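Long-range contact in RNA-directed RNA polymerase (PDB 3ZED), which catalyses RNA-directed RNA synthesis for viral genome replication and probably occurs both free and covalently attached to the genomic RNA: residues 432-437 and 748-753. Residues are numbered along the deposited sequence; the frame is centred on the assembly and turned at random.
Sequences GSPRYN and KPASSS
Pro434 turns the CG-CD edge of its ring to the last turn of helix 740-752. Its CD sits 3.7 Å from Ala750 CB, an apolar touch, while Pro434 CG reaches Ser751 CA at 3.8 Å. Val725 of helix 724-732 touches both Pro434 and Ala750, and the Ala750 methyl also packs on Trp757 and Thr761 of helix 757-771. Within its own loop Pro434 has a second neighbour: its CB stands 3.4 Å above the plane of the Tyr436 ring, over the ring centre, and so meets a face of the tyrosine while CG and CD turn to the helix.

Two close touches bring CH groups up to carbonyl oxygens. Pro434 CD lies 3.3 Å from Ala750 O, and Ser751 CB comes within 3.2 Å of Tyr436 O. With chi1 at 77°, Ser751 OG is turned to lie 4.0 Å from Asn437 CA, while CB faces the tyrosine carbonyl.

Polar groups find their partners beside the interface. Ser433 OG is 3.7 Å from Ser753 OG but bonds to Asp431 and Asn429 in its own loop; Ser751 O takes a bond from Arg218. Ser753, with positive phi, is the C' residue of the Schellman motif that closes the helix.

The palm-region loop before helix 438-452 thus meets a helix end of the C-terminal region through apolar and CH-to-oxygen touches, without a polar bond between the two segments.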
loop_
_atom_site.group_PDB
_atom_site.type_symbol
_atom_site.label_atom_id
_atom_site.label_comp_id
_atom_site.label_asym_id
_atom_site.label_seq_id
_atom_site.Cartn_x
_atom_site.Cartn_y
_atom_site.Cartn_z
ATOM N N GLY B 432 -7.795 -15.781 -25.015
ATOM C CA GLY B 432 -8.832 -14.934 -24.432
ATOM C C GLY B 432 -9.747 -15.626 -23.436
ATOM O O GLY B 432 -10.697 -15.011 -22.950
ATOM N N SER B 433 -9.487 -16.922 -23.139
ATOM C CA SER B 433 -10.281 -17.680 -22.167
ATOM C C SER B 433 -9.871 -17.264 -20.733
ATOM O O SER B 433 -8.712 -16.861 -20.511
ATOM C CB SER B 433 -10.143 -19.189 -22.377
ATOM O OG SER B 433 -8.820 -19.636 -22.147
ATOM N N PRO B 434 -10.798 -17.353 -19.752
ATOM C CA PRO B 434 -10.466 -16.890 -18.395
ATOM C C PRO B 434 -9.570 -17.837 -17.585
ATOM O O PRO B 434 -9.727 -19.054 -17.647
ATOM C CB PRO B 434 -11.840 -16.754 -17.740
ATOM C CG PRO B 434 -12.689 -17.750 -18.432
ATOM C CD PRO B 434 -12.216 -17.752 -19.848
ATOM N N ARG B 435 -8.654 -17.247 -16.779
ATOM C CA ARG B 435 -7.755 -17.967 -15.870
ATOM C C ARG B 435 -8.400 -17.953 -14.474
ATOM O O ARG B 435 -7.755 -17.660 -13.466
ATOM C CB ARG B 435 -6.340 -17.348 -15.879
ATOM C CG ARG B 435 -5.546 -17.664 -17.134
ATOM C CD ARG B 435 -4.121 -17.161 -17.086
ATOM N NE ARG B 435 -3.313 -17.882 -16.093
ATOM C CZ ARG B 435 -2.019 -17.663 -15.874
ATOM N NH1 ARG B 435 -1.356 -16.775 -16.603
ATOM N NH2 ARG B 435 -1.381 -18.327 -14.918
ATOM N N TYR B 436 -9.713 -18.251 -14.451
ATOM C CA TYR B 436 -10.563 -18.303 -13.271
ATOM C C TYR B 436 -11.852 -19.055 -13.590
ATOM O O TYR B 436 -12.221 -19.196 -14.757
ATOM C CB TYR B 436 -10.872 -16.884 -12.732
ATOM C CG TYR B 436 -11.488 -15.935 -13.743
ATOM C CD1 TYR B 436 -12.857 -15.964 -14.016
ATOM C CD2 TYR B 436 -10.705 -15.010 -14.426
ATOM C CE1 TYR B 436 -13.428 -15.093 -14.943
ATOM C CE2 TYR B 436 -11.264 -14.141 -15.362
ATOM C CZ TYR B 436 -12.628 -14.190 -15.621
ATOM O OH TYR B 436 -13.179 -13.336 -16.543
ATOM N N ASN B 437 -12.533 -19.531 -12.543
ATOM C CA ASN B 437 -13.798 -20.229 -12.651
ATOM C C ASN B 437 -14.935 -19.334 -12.085
ATOM O O ASN B 437 -14.636 -18.237 -11.565
ATOM C CB ASN B 437 -13.713 -21.602 -11.945
ATOM C CG ASN B 437 -13.475 -21.645 -10.448
ATOM O OD1 ASN B 437 -13.682 -20.688 -9.694
ATOM N ND2 ASN B 437 -13.142 -22.825 -9.969
ATOM N N LYS B 748 -19.242 -21.104 -17.386
ATOM C CA LYS B 748 -18.760 -22.499 -17.376
ATOM C C LYS B 748 -18.089 -22.929 -18.714
ATOM O O LYS B 748 -16.986 -23.450 -18.620
ATOM C CB LYS B 748 -19.876 -23.486 -16.990
ATOM C CG LYS B 748 -19.355 -24.823 -16.491
ATOM C CD LYS B 748 -20.484 -25.851 -16.384
ATOM C CE LYS B 748 -19.979 -27.192 -15.913
ATOM N NZ LYS B 748 -21.076 -28.186 -15.832
ATOM N N PRO B 749 -18.631 -22.676 -19.942
ATOM C CA PRO B 749 -17.924 -23.140 -21.152
ATOM C C PRO B 749 -16.532 -22.520 -21.324
ATOM O O PRO B 749 -15.585 -23.245 -21.632
ATOM C CB PRO B 749 -18.872 -22.739 -22.296
ATOM C CG PRO B 749 -20.214 -22.688 -21.665
ATOM C CD PRO B 749 -19.942 -22.094 -20.307
ATOM N N ALA B 750 -16.406 -21.199 -21.091
ATOM C CA ALA B 750 -15.151 -20.454 -21.204
ATOM C C ALA B 750 -14.160 -20.833 -20.129
ATOM O O ALA B 750 -12.987 -20.951 -20.442
ATOM C CB ALA B 750 -15.414 -18.968 -21.148
ATOM N N SER B 751 -14.609 -21.033 -18.876
ATOM C CA SER B 751 -13.687 -21.356 -17.781
ATOM C C SER B 751 -13.226 -22.833 -17.846
ATOM O O SER B 751 -12.150 -23.144 -17.335
ATOM C CB SER B 751 -14.281 -21.001 -16.418
ATOM O OG SER B 751 -15.250 -21.921 -15.952
ATOM N N SER B 752 -14.020 -23.713 -18.504
ATOM C CA SER B 752 -13.695 -25.129 -18.727
ATOM C C SER B 752 -12.946 -25.326 -20.046
ATOM O O SER B 752 -12.443 -26.427 -20.291
ATOM C CB SER B 752 -14.966 -25.982 -18.756
ATOM O OG SER B 752 -15.469 -26.228 -17.453
ATOM N N SER B 753 -12.910 -24.273 -20.910
ATOM C CA SER B 753 -12.319 -24.263 -22.258
ATOM C C SER B 753 -12.893 -25.416 -23.139
ATOM O O SER B 753 -12.141 -26.074 -23.871
ATOM C CB SER B 753 -10.793 -24.321 -22.197
ATOM O OG SER B 753 -10.234 -23.035 -21.996
#